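PDB 4ZRX: F5/8 type C domain protein from Bacteroides ovatus, which probably hydrolyses alpha-L-fucosides with a TIM-barrel catalytic domain and carries a C-terminal F5/8 type C domain of the kind that often binds carbohydrate. Local coordinates for residues Leu145-Asp149 against Tyr161-Phe165; Trp201-Tyr205 against Met217-Asp223; Pro487-Asp491 against Val575-Ile580; Tyr518-Met524 against Ala558-Glu564. All coordinates share one frame; numbering follows the deposited sequence. Where two conformers were deposited one is given.

Contact 1 of 4, residues Leu145-Asp149 against Tyr161-Phe165; sequences LSPWD and YNDFF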
# COMPACT_ATOMS: atom_id res chain seq x y z
N LEU A 145 8.57 4.71 -16.83
CA LEU A 145 8.55 4.72 -18.29
C LEU A 145 8.06 3.34 -18.71
O LEU A 145 8.81 2.36 -18.65
CB LEU A 145 9.94 5.04 -18.86
CG LEU A 145 10.03 5.02 -20.38
CD1 LEU A 145 9.35 6.23 -21.00
CD2 LEU A 145 11.48 4.94 -20.84
N SER A 146 6.80 3.26 -19.16
CA SER A 146 6.19 1.92 -19.40
C SER A 146 6.88 1.12 -20.50
O SER A 146 6.94 1.60 -21.67
CB SER A 146 4.71 2.06 -19.69
OG SER A 146 4.12 0.83 -19.98
N PRO A 147 7.41 -0.07 -20.17
CA PRO A 147 7.94 -0.94 -21.25
C PRO A 147 6.85 -1.27 -22.27
O PRO A 147 7.07 -1.08 -23.46
CB PRO A 147 8.44 -2.17 -20.48
CG PRO A 147 8.75 -1.62 -19.12
CD PRO A 147 7.72 -0.62 -18.83
N TRP A 148 5.66 -1.68 -21.80
CA TRP A 148 4.54 -1.97 -22.72
C TRP A 148 4.02 -0.62 -23.27
O TRP A 148 3.69 0.29 -22.51
CB TRP A 148 3.43 -2.69 -21.95
CG TRP A 148 2.19 -3.09 -22.74
CD1 TRP A 148 2.09 -3.43 -24.08
CD2 TRP A 148 0.88 -3.20 -22.21
NE1 TRP A 148 0.78 -3.75 -24.39
CE2 TRP A 148 0.03 -3.63 -23.27
CE3 TRP A 148 0.33 -2.99 -20.94
CZ2 TRP A 148 -1.35 -3.82 -23.08
CZ3 TRP A 148 -1.01 -3.16 -20.76
CH2 TRP A 148 -1.84 -3.60 -21.83
N ASP A 149 3.95 -0.51 -24.60
CA ASP A 149 3.54 0.72 -25.24
C ASP A 149 2.51 0.33 -26.30
O ASP A 149 2.83 -0.32 -27.29
CB ASP A 149 4.78 1.42 -25.84
CG ASP A 149 4.49 2.79 -26.37
OD1 ASP A 149 3.38 3.00 -26.92
OD2 ASP A 149 5.40 3.70 -26.27
N TYR A 161 11.88 -1.27 -31.33
CA TYR A 161 11.29 -0.75 -30.07
C TYR A 161 12.33 -0.59 -28.97
O TYR A 161 12.26 0.35 -28.20
CB TYR A 161 10.12 -1.56 -29.56
CG TYR A 161 9.50 -0.90 -28.32
CD1 TYR A 161 8.64 0.17 -28.44
CD2 TYR A 161 9.80 -1.35 -27.06
CE1 TYR A 161 8.08 0.78 -27.33
CE2 TYR A 161 9.25 -0.75 -25.93
CZ TYR A 161 8.39 0.29 -26.07
OH TYR A 161 7.86 0.88 -24.94
N ASN A 162 13.29 -1.50 -28.89
CA ASN A 162 14.34 -1.36 -27.91
C ASN A 162 15.11 -0.08 -28.12
O ASN A 162 15.36 0.65 -27.17
CB ASN A 162 15.23 -2.59 -27.89
CG ASN A 162 14.57 -3.78 -27.21
OD1 ASN A 162 13.84 -3.61 -26.22
ND2 ASN A 162 14.88 -4.97 -27.65
N ASP A 163 15.45 0.24 -29.37
CA ASP A 163 16.15 1.52 -29.67
C ASP A 163 15.29 2.71 -29.28
O ASP A 163 15.78 3.69 -28.72
CB ASP A 163 16.50 1.62 -31.18
CG ASP A 163 17.18 2.95 -31.56
OD1 ASP A 163 18.42 3.06 -31.38
OD2 ASP A 163 16.52 3.87 -32.10
N PHE A 164 14.02 2.63 -29.64
CA PHE A 164 13.02 3.68 -29.38
C PHE A 164 12.91 3.94 -27.87
O PHE A 164 12.93 5.09 -27.41
CB PHE A 164 11.68 3.14 -29.97
CG PHE A 164 10.43 4.00 -29.68
CD1 PHE A 164 10.05 5.03 -30.51
CD2 PHE A 164 9.64 3.71 -28.59
CE1 PHE A 164 8.88 5.77 -30.24
CE2 PHE A 164 8.53 4.39 -28.34
CZ PHE A 164 8.15 5.44 -29.14
N PHE A 165 12.82 2.86 -27.15
CA PHE A 165 12.75 2.88 -25.68
C PHE A 165 13.97 3.50 -25.07
O PHE A 165 13.87 4.34 -24.21
CB PHE A 165 12.51 1.50 -25.14
CG PHE A 165 12.06 1.47 -23.66
CD1 PHE A 165 10.73 1.74 -23.33
CD2 PHE A 165 12.97 1.26 -22.66
CE1 PHE A 165 10.33 1.74 -22.01
CE2 PHE A 165 12.57 1.22 -21.32
CZ PHE A 165 11.22 1.48 -21.01

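Contact 2 of 4, residues Trp201-Tyr205 against Met217-Asp223; sequences WDAFY and MAIMGDD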
# COMPACT_ATOMS: atom_id res chain seq x y z
N TRP A 201 16.65 -5.47 -21.65
CA TRP A 201 16.74 -4.97 -20.27
C TRP A 201 18.15 -4.62 -19.88
O TRP A 201 18.39 -3.64 -19.17
CB TRP A 201 16.22 -6.04 -19.30
CG TRP A 201 14.79 -6.36 -19.41
CD1 TRP A 201 14.28 -7.56 -19.68
CD2 TRP A 201 13.64 -5.48 -19.22
NE1 TRP A 201 12.92 -7.52 -19.74
CE2 TRP A 201 12.49 -6.27 -19.44
CE3 TRP A 201 13.50 -4.15 -18.91
CZ2 TRP A 201 11.20 -5.77 -19.34
CZ3 TRP A 201 12.19 -3.63 -18.80
CH2 TRP A 201 11.08 -4.44 -19.04
N ASP A 202 19.13 -5.38 -20.38
CA ASP A 202 20.51 -5.07 -20.04
C ASP A 202 20.95 -3.75 -20.63
O ASP A 202 21.57 -2.94 -19.93
CB ASP A 202 21.45 -6.24 -20.41
CG ASP A 202 22.86 -5.99 -19.95
OD1 ASP A 202 23.12 -5.79 -18.72
OD2 ASP A 202 23.72 -5.92 -20.82
N ALA A 203 20.56 -3.47 -21.88
CA ALA A 203 20.90 -2.18 -22.48
C ALA A 203 20.20 -1.05 -21.77
O ALA A 203 20.76 0.04 -21.64
CB ALA A 203 20.60 -2.17 -23.99
N PHE A 204 18.96 -1.28 -21.31
CA PHE A 204 18.25 -0.25 -20.57
C PHE A 204 19.01 0.00 -19.29
O PHE A 204 19.18 1.15 -18.84
CB PHE A 204 16.82 -0.66 -20.19
CG PHE A 204 15.92 -1.08 -21.34
CD1 PHE A 204 16.26 -0.86 -22.68
CD2 PHE A 204 14.68 -1.65 -21.06
CE1 PHE A 204 15.41 -1.26 -23.71
CE2 PHE A 204 13.83 -2.06 -22.06
CZ PHE A 204 14.21 -1.88 -23.42
N TYR A 205 19.47 -1.07 -18.67
CA TYR A 205 20.25 -0.91 -17.42
C TYR A 205 21.56 -0.18 -17.61
O TYR A 205 21.96 0.65 -16.78
CB TYR A 205 20.47 -2.27 -16.73
CG TYR A 205 20.91 -2.19 -15.25
CD1 TYR A 205 20.64 -1.08 -14.45
CD2 TYR A 205 21.59 -3.25 -14.68
CE1 TYR A 205 21.03 -1.05 -13.09
CE2 TYR A 205 22.03 -3.22 -13.38
CZ TYR A 205 21.74 -2.13 -12.58
OH TYR A 205 22.15 -2.11 -11.26
N MSE A 217 17.03 0.61 -10.62
CA MSE A 217 16.11 0.08 -11.64
C MSE A 217 15.14 -0.86 -10.96
O MSE A 217 15.52 -1.86 -10.38
CB MSE A 217 16.90 -0.64 -12.75
CG MSE A 217 16.04 -1.07 -13.92
SE MSE A 217 17.24 -1.77 -15.24
CE MSE A 217 16.18 -2.86 -16.40
N ALA A 218 13.86 -0.48 -10.97
CA ALA A 218 12.81 -1.14 -10.20
C ALA A 218 11.79 -1.93 -11.00
O ALA A 218 11.42 -1.55 -12.12
CB ALA A 218 12.08 -0.08 -9.40
N ILE A 219 11.35 -3.04 -10.40
CA ILE A 219 10.24 -3.90 -10.80
C ILE A 219 10.78 -4.84 -11.87
O ILE A 219 11.23 -5.96 -11.53
CB ILE A 219 8.97 -3.15 -11.21
CG1 ILE A 219 8.66 -2.02 -10.23
CG2 ILE A 219 7.83 -4.13 -11.43
CD1 ILE A 219 8.45 -2.41 -8.74
N MSE A 220 10.79 -4.43 -13.14
CA MSE A 220 11.55 -5.17 -14.18
C MSE A 220 12.93 -4.54 -14.10
O MSE A 220 13.33 -3.66 -14.87
CB MSE A 220 10.93 -5.04 -15.57
CG MSE A 220 9.58 -5.63 -15.71
SE MSE A 220 9.47 -7.50 -15.20
CE MSE A 220 10.63 -8.19 -16.52
N GLY A 221 13.62 -4.96 -13.05
CA GLY A 221 14.92 -4.42 -12.65
C GLY A 221 15.50 -5.39 -11.62
O GLY A 221 14.78 -6.21 -11.07
N ASP A 222 16.79 -5.31 -11.33
CA ASP A 222 17.34 -6.13 -10.25
C ASP A 222 17.71 -5.33 -9.02
O ASP A 222 18.27 -5.91 -8.06
CB ASP A 222 18.57 -6.95 -10.72
CG ASP A 222 19.71 -6.11 -11.20
OD1 ASP A 222 19.75 -4.87 -11.05
OD2 ASP A 222 20.65 -6.81 -11.75
N ASP A 223 17.33 -4.03 -8.96
CA ASP A 223 17.59 -3.24 -7.75
C ASP A 223 16.44 -3.28 -6.74
O ASP A 223 16.72 -3.26 -5.53
CB ASP A 223 17.93 -1.78 -8.05
CG ASP A 223 19.27 -1.59 -8.69
OD1 ASP A 223 20.23 -2.20 -8.15
OD2 ASP A 223 19.34 -0.80 -9.66
O HOH W 1 21.87 -0.06 -10.01

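Contact 3 of 4, residues Pro487-Asp491 against Val575-Ile580; sequences PLTID and VNMNEI. With EDO (1,2-ethanediol), chain E.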
# COMPACT_ATOMS: atom_id res chain seq x y z
N PRO A 487 -35.43 -10.49 19.58
CA PRO A 487 -35.40 -9.75 18.32
C PRO A 487 -34.58 -8.47 18.46
O PRO A 487 -34.62 -7.77 19.49
CB PRO A 487 -36.89 -9.43 18.05
CG PRO A 487 -37.63 -9.67 19.39
CD PRO A 487 -36.78 -10.64 20.15
N LEU A 488 -33.78 -8.19 17.43
CA LEU A 488 -32.99 -6.98 17.42
C LEU A 488 -33.87 -5.79 17.81
O LEU A 488 -34.83 -5.50 17.12
CB LEU A 488 -32.40 -6.76 16.02
CG LEU A 488 -31.51 -5.54 15.94
CD1 LEU A 488 -30.27 -5.58 16.90
CD2 LEU A 488 -31.06 -5.48 14.50
N THR A 489 -33.52 -5.13 18.92
CA THR A 489 -34.24 -3.98 19.42
C THR A 489 -33.25 -2.84 19.67
O THR A 489 -32.20 -3.04 20.32
CB THR A 489 -35.04 -4.37 20.73
OG1 THR A 489 -35.83 -5.55 20.51
CG2 THR A 489 -35.94 -3.23 21.20
N ILE A 490 -33.59 -1.67 19.17
CA ILE A 490 -32.65 -0.56 19.07
C ILE A 490 -33.31 0.74 19.56
O ILE A 490 -34.39 1.09 19.13
CB ILE A 490 -32.17 -0.34 17.60
CG1 ILE A 490 -31.44 -1.58 17.06
CG2 ILE A 490 -31.28 0.92 17.50
CD1 ILE A 490 -31.35 -1.61 15.50
N ASP A 491 -32.62 1.42 20.46
CA ASP A 491 -32.95 2.76 20.88
C ASP A 491 -32.19 3.69 19.94
O ASP A 491 -30.95 3.72 19.97
CB ASP A 491 -32.50 2.94 22.35
CG ASP A 491 -32.69 4.34 22.88
OD1 ASP A 491 -32.98 5.28 22.11
OD2 ASP A 491 -32.53 4.54 24.11
N VAL A 575 -29.88 -10.71 13.11
CA VAL A 575 -29.68 -9.40 12.51
C VAL A 575 -28.81 -8.56 13.45
O VAL A 575 -29.04 -8.58 14.65
CB VAL A 575 -31.08 -8.74 12.24
CG1 VAL A 575 -30.94 -7.41 11.52
CG2 VAL A 575 -31.90 -9.67 11.37
N ASN A 576 -27.84 -7.86 12.90
CA ASN A 576 -26.95 -6.96 13.65
C ASN A 576 -27.47 -5.54 13.47
O ASN A 576 -28.03 -5.19 12.43
CB ASN A 576 -25.51 -7.04 13.07
CG ASN A 576 -24.42 -6.36 13.99
OD1 ASN A 576 -24.15 -5.13 13.93
ND2 ASN A 576 -23.74 -7.19 14.78
N MSE A 577 -27.25 -4.70 14.46
CA MSE A 577 -27.59 -3.30 14.33
C MSE A 577 -26.99 -2.59 13.07
O MSE A 577 -27.60 -1.66 12.51
CB MSE A 577 -27.12 -2.60 15.60
CG MSE A 577 -27.76 -1.28 15.78
SE MSE A 577 -27.47 -0.66 17.62
CE MSE A 577 -25.69 0.10 17.40
N ASN A 578 -25.77 -2.98 12.68
CA ASN A 578 -25.11 -2.43 11.49
C ASN A 578 -25.78 -2.84 10.17
O ASN A 578 -25.45 -2.25 9.13
CB ASN A 578 -23.60 -2.80 11.44
CG ASN A 578 -22.72 -1.88 12.31
OD1 ASN A 578 -23.07 -0.74 12.63
ND2 ASN A 578 -21.53 -2.37 12.68
N GLU A 579 -26.71 -3.82 10.21
CA GLU A 579 -27.49 -4.22 9.03
C GLU A 579 -28.84 -3.48 8.93
O GLU A 579 -29.63 -3.82 8.05
CB GLU A 579 -27.79 -5.72 9.11
CG GLU A 579 -26.46 -6.55 9.14
CD GLU A 579 -26.72 -8.04 9.22
OE1 GLU A 579 -27.40 -8.49 10.15
OE2 GLU A 579 -26.22 -8.78 8.33
N ILE A 580 -29.12 -2.58 9.87
CA ILE A 580 -30.34 -1.84 9.85
C ILE A 580 -30.01 -0.39 9.54
O ILE A 580 -29.02 0.14 10.06
CB ILE A 580 -31.04 -1.94 11.22
CG1 ILE A 580 -31.44 -3.40 11.51
CG2 ILE A 580 -32.20 -0.99 11.29
CD1 ILE A 580 -32.43 -3.97 10.53
C1 EDO E . -34.23 -10.93 14.29
O1 EDO E . -34.19 -9.72 15.05
C2 EDO E . -34.86 -12.07 15.08
O2 EDO E . -36.22 -11.73 15.39

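Contact 4 of 4, residues Tyr518-Met524 against Ala558-Glu564; sequences YQFFVSM and ARFIKLE. With EDO (1,2-ethanediol), chain E.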
# COMPACT_ATOMS: atom_id res chain seq x y z
N TYR A 518 -40.57 -10.86 8.06
CA TYR A 518 -40.31 -9.97 9.15
C TYR A 518 -41.55 -9.20 9.58
O TYR A 518 -42.52 -9.13 8.83
CB TYR A 518 -39.22 -8.96 8.77
CG TYR A 518 -39.69 -7.98 7.75
CD1 TYR A 518 -40.34 -6.79 8.14
CD2 TYR A 518 -39.53 -8.22 6.41
CE1 TYR A 518 -40.85 -5.89 7.18
CE2 TYR A 518 -40.02 -7.33 5.46
CZ TYR A 518 -40.67 -6.17 5.85
OH TYR A 518 -41.13 -5.29 4.89
N GLN A 519 -41.48 -8.67 10.80
CA GLN A 519 -42.42 -7.66 11.28
C GLN A 519 -41.58 -6.58 11.93
O GLN A 519 -40.61 -6.88 12.69
CB GLN A 519 -43.37 -8.28 12.30
CG GLN A 519 -44.35 -9.26 11.69
CD GLN A 519 -45.30 -9.88 12.70
OE1 GLN A 519 -46.39 -9.35 12.97
NE2 GLN A 519 -44.92 -11.02 13.25
N PHE A 520 -41.87 -5.35 11.58
CA PHE A 520 -41.12 -4.23 12.08
C PHE A 520 -42.04 -3.46 13.02
O PHE A 520 -43.25 -3.31 12.74
CB PHE A 520 -40.71 -3.35 10.93
CG PHE A 520 -39.82 -2.23 11.32
CD1 PHE A 520 -38.45 -2.45 11.53
CD2 PHE A 520 -40.31 -0.95 11.45
CE1 PHE A 520 -37.62 -1.41 11.89
CE2 PHE A 520 -39.50 0.11 11.82
CZ PHE A 520 -38.12 -0.10 12.00
N PHE A 521 -41.48 -3.04 14.16
CA PHE A 521 -42.25 -2.40 15.22
C PHE A 521 -41.58 -1.12 15.66
O PHE A 521 -40.34 -1.00 15.61
CB PHE A 521 -42.38 -3.31 16.44
CG PHE A 521 -43.01 -4.65 16.20
CD1 PHE A 521 -42.26 -5.72 15.76
CD2 PHE A 521 -44.36 -4.86 16.48
CE1 PHE A 521 -42.83 -6.98 15.57
CE2 PHE A 521 -44.95 -6.12 16.29
CZ PHE A 521 -44.19 -7.18 15.85
N VAL A 522 -42.38 -0.19 16.18
CA VAL A 522 -41.84 1.05 16.72
C VAL A 522 -42.42 1.31 18.13
O VAL A 522 -43.48 0.82 18.44
CB VAL A 522 -42.08 2.24 15.79
CG1 VAL A 522 -41.29 2.06 14.52
CG2 VAL A 522 -43.59 2.44 15.46
N SER A 523 -41.68 2.06 18.94
CA SER A 523 -42.14 2.45 20.28
C SER A 523 -41.51 3.76 20.68
O SER A 523 -40.38 4.10 20.26
CB SER A 523 -41.72 1.38 21.27
OG SER A 523 -42.16 1.70 22.57
N MSE A 524 -42.24 4.51 21.49
CA MSE A 524 -41.70 5.73 22.11
C MSE A 524 -40.94 5.48 23.42
O MSE A 524 -40.02 6.25 23.78
CB MSE A 524 -42.82 6.75 22.31
CG MSE A 524 -43.51 7.16 20.99
SE MSE A 524 -42.29 8.08 19.74
CE MSE A 524 -41.92 9.66 20.82
N ALA A 558 -40.89 7.44 16.03
CA ALA A 558 -40.21 6.39 16.77
C ALA A 558 -39.02 6.89 17.59
O ALA A 558 -38.34 7.86 17.24
CB ALA A 558 -39.78 5.27 15.82
N ARG A 559 -38.83 6.22 18.73
CA ARG A 559 -37.64 6.34 19.56
C ARG A 559 -36.90 5.02 19.54
O ARG A 559 -35.66 5.01 19.45
CB ARG A 559 -38.02 6.72 21.00
CG ARG A 559 -36.90 6.63 22.07
CD ARG A 559 -35.79 7.58 21.77
NE ARG A 559 -34.62 7.33 22.62
CZ ARG A 559 -34.17 8.13 23.57
NH1 ARG A 559 -34.77 9.30 23.86
NH2 ARG A 559 -33.09 7.78 24.25
N PHE A 560 -37.65 3.92 19.65
CA PHE A 560 -37.11 2.57 19.62
C PHE A 560 -37.66 1.87 18.39
O PHE A 560 -38.77 2.16 17.96
CB PHE A 560 -37.52 1.75 20.86
CG PHE A 560 -37.03 2.34 22.19
CD1 PHE A 560 -37.73 3.38 22.80
CD2 PHE A 560 -35.93 1.79 22.85
CE1 PHE A 560 -37.29 3.93 24.05
CE2 PHE A 560 -35.50 2.31 24.10
CZ PHE A 560 -36.19 3.39 24.69
N ILE A 561 -36.88 0.97 17.80
CA ILE A 561 -37.37 0.13 16.71
C ILE A 561 -37.05 -1.29 17.06
O ILE A 561 -36.14 -1.56 17.83
CB ILE A 561 -36.79 0.49 15.33
CG1 ILE A 561 -35.25 0.31 15.29
CG2 ILE A 561 -37.15 1.93 14.99
CD1 ILE A 561 -34.63 0.71 13.93
N LYS A 562 -37.78 -2.21 16.45
CA LYS A 562 -37.61 -3.64 16.68
C LYS A 562 -37.91 -4.40 15.41
O LYS A 562 -38.93 -4.14 14.76
CB LYS A 562 -38.55 -4.12 17.82
CG LYS A 562 -38.57 -5.64 18.03
CD LYS A 562 -39.35 -6.07 19.28
CE LYS A 562 -40.82 -5.81 19.11
NZ LYS A 562 -41.64 -6.35 20.22
N LEU A 563 -37.05 -5.34 15.05
CA LEU A 563 -37.29 -6.22 13.90
C LEU A 563 -37.39 -7.65 14.39
O LEU A 563 -36.41 -8.15 14.95
CB LEU A 563 -36.16 -6.09 12.85
CG LEU A 563 -36.39 -6.87 11.53
CD1 LEU A 563 -37.45 -6.20 10.64
CD2 LEU A 563 -35.09 -7.07 10.73
N GLU A 564 -38.55 -8.27 14.20
CA GLU A 564 -38.76 -9.71 14.41
C GLU A 564 -38.65 -10.37 13.05
O GLU A 564 -39.32 -9.96 12.12
CB GLU A 564 -40.12 -10.00 15.06
CG GLU A 564 -40.20 -9.45 16.51
CD GLU A 564 -41.53 -9.71 17.26
OE1 GLU A 564 -42.40 -10.44 16.72
OE2 GLU A 564 -41.69 -9.18 18.41
C1 EDO E . -34.23 -10.93 14.29
O1 EDO E . -34.19 -9.72 15.05
C2 EDO E . -34.86 -12.07 15.08
O2 EDO E . -36.22 -11.73 15.39

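Contact 1 of 4, residues Leu145-Asp149 against Tyr161-Phe165
The Phe-165 ring takes Leu-145 on one face: CD2 lies 3.8 Å from the ring centroid and 24° off the normal, a CH-pi contact displaced toward the rim. At the edge of the same ring stand two backbone oxygens, and Ser-146 O comes within 3.4 Å of Phe-165 CE1. Phe-164 meets Asp-149 through its edge as well, with Phe-164 CE2 3.8 Å from Asp-149 OD2. The Tyr-161 ring is turned nearly perpendicular to that carboxylate, at 85°, while Asp-149 CB comes within 3.3 Å of Tyr-161 OH. With CG anti to the backbone N (chi1 -175°), Tyr-161 sends its hydroxyl from the helix to the loop, where OH donates a weak hydrogen bond of 2.6 Å to Pro-147 O. Lys-97 pairs with both this hydroxyl and Asp-149 OD2, which ties the buried polar ends together. Residues 145-149 are the end of strand 140-145 of the TIM barrel and the loop that follows it, and 161-165 belong to the next helix, 158-174. Beyond them, Phe-165 meets Phe-204 of helix 201-211, and Leu-145 joins the backbone of Trp-183 in the next parallel strand.

Contact 2 of 4, residues Trp201-Tyr205 against Met217-Asp223
Met-217, a selenomethionine, meets Tyr-205 and Trp-201 of helix 201-211, its CG anti to the backbone N (chi1 -173°) and the chain extended beyond it. Met-217 CB lies 4.1 Å from Tyr-205 CD1. Farther out, Met-217 SE comes to 3.6 Å from Tyr-205 CD1 and sits 46° off the normal of the tyrosine ring, an oblique Met-aromatic contact. The terminal CE passes on to Trp-201, 3.6 Å from the backbone O and beside CE3. Met-220, also selenomethionine and the centre of an inverse gamma turn, approaches that indole differently: its CB lies over one face of the six-membered ring, 3.8 Å from the centroid, and the bent chain brings CE alongside CZ2. These contacts pack helix 201-211 on strand 216-219 in a beta-alpha-beta unit of the barrel. Near the far end of the Tyr-205 ring, the Asp-222 carboxylate is turned 85° from its plane, with OD1 3.7 Å from Tyr-205 CE2. Replacing Tyr-205 by an alanine would probably leave the selenium without its aromatic partner and open a gap beside the Asp-222 carboxylate. Asp-223 OD2 accepts a hydrogen bond from a water at 2.7 Å and another from Met-217 N. Lys-10 pairs with both aspartates and Tyr-249 OH with Asp-222 OD2, so the contact grades from selenium and hydrocarbon packing into a polar end where the lysine probably offsets part of the negative charge.

Contact 3 of 4, residues Pro487-Asp491 against Val575-Ile580
Leu-488 and Ile-580 reach toward each other tip to tip, CD2 of the leucine lying 3.7 Å from CG1 of the isoleucine. Val-575 is set at about a right angle to the same leucine and offers CG1 to that methyl at 3.6 Å. CG of Leu-488, anti to its backbone N (chi1 -178°), carries the branch toward the loop, and a chi2 of 61° sets CD2 against both partners. Two residues on, Ile-490 lies slantwise to the selenomethionine Met-577: Ile-490 CD1 is 3.6 Å from Met-577 CG, and Met-577 SE lies 4.1 Å from Ile-490 CG1 and CG2. An alanine in place of Leu-488 would probably open a gap beside Val-575 and Ile-580 and cost both their shared methyl contact. No hydrogen bond joins the two segments. Within 575-580, Asn-576 OD1 accepts from Asn-578 N at 3.0 Å in an Asx turn, and Glu-579 OE1 takes Asn-576 N at 2.9 Å, closing the loop round a short 3-10 turn. A 1,2-ethanediol, probably from the crystallisation liquor, accepts from Leu-488 N through O1. Strand 488-492 lies between strands 481-485 and 560-566 in the five-stranded sheet of the F5/8 type C domain, and the loop packed against it leads into strand 580-584 of the other sheet.

Contact 4 of 4, residues Tyr518-Met524 against Ala558-Glu564
Strands 518-523 and 560-564 run antiparallel, their axes 4.7 Å apart at closest approach and 162° between directions, with Phe-521 and Lys-562 a hydrogen-bonded pair (Phe-521 N to Lys-562 O, 2.8 Å) and Phe-520 and Leu-563 a non-hydrogen-bonded one. Near the start of the second strand Arg-559 and Phe-560 both face Ser-523, whose O accepts from Arg-559 N at 3.0 Å and from Phe-560 N at 2.8 Å. This is a classic beta bulge, placed where the chain turns from one sheet of the F5/8 type C beta-sandwich into the five-stranded other. On the side of Phe-521, Lys-562 NZ stands over the ring, 4.7 Å from the centroid and 14° off the normal, a cation-pi contact. A bend at chi3 swings Lys-562 CE across to Phe-521 CD1 at 3.6 Å. Lys-562 NZ also forms a salt bridge with Glu-564 OE2 at 3.4 Å, the hydrogen bond in it being weak, and the Glu-564 carboxylate, inclined 46° to the ring, has CD 3.5 Å from Phe-521 CE1. The opposite face is apolar: Phe-520 meets Leu-563 CD1 at its edge and brings CZ to Ile-561 CB, while Val-522 rests on Ala-558. There Phe-520 stacks with Phe-501, and Ile-561 touches Ile-580 and Val-582 of strand 580-584.

Overall arrangement
The four contacts form two groups on opposite sides of the chain's centre, contacts 1 and 3 having centres about 57 Å apart. Contact 1 is wholly buried; contacts 2, 3 and 4 are partly so, the last two with exposed residues at their margins. In the barrel, contact 1 packs loop on helix and contact 2 helix on strand and loop; they touch where Phe-165 meets Phe-204 and Pro-147 meets Trp-201. Contact 4 is nested within the chain loop that contact 3 closes: strands 488-492 and 560-566 are sheet neighbours, and the Asp-491 to Arg-559 salt bridge adds a side-chain tie. Contact 3 is held by aliphatic packing, contact 4 chiefly by backbone hydrogen bonds; both barrel contacts rely on aromatic rings and lysine-paired carboxylates.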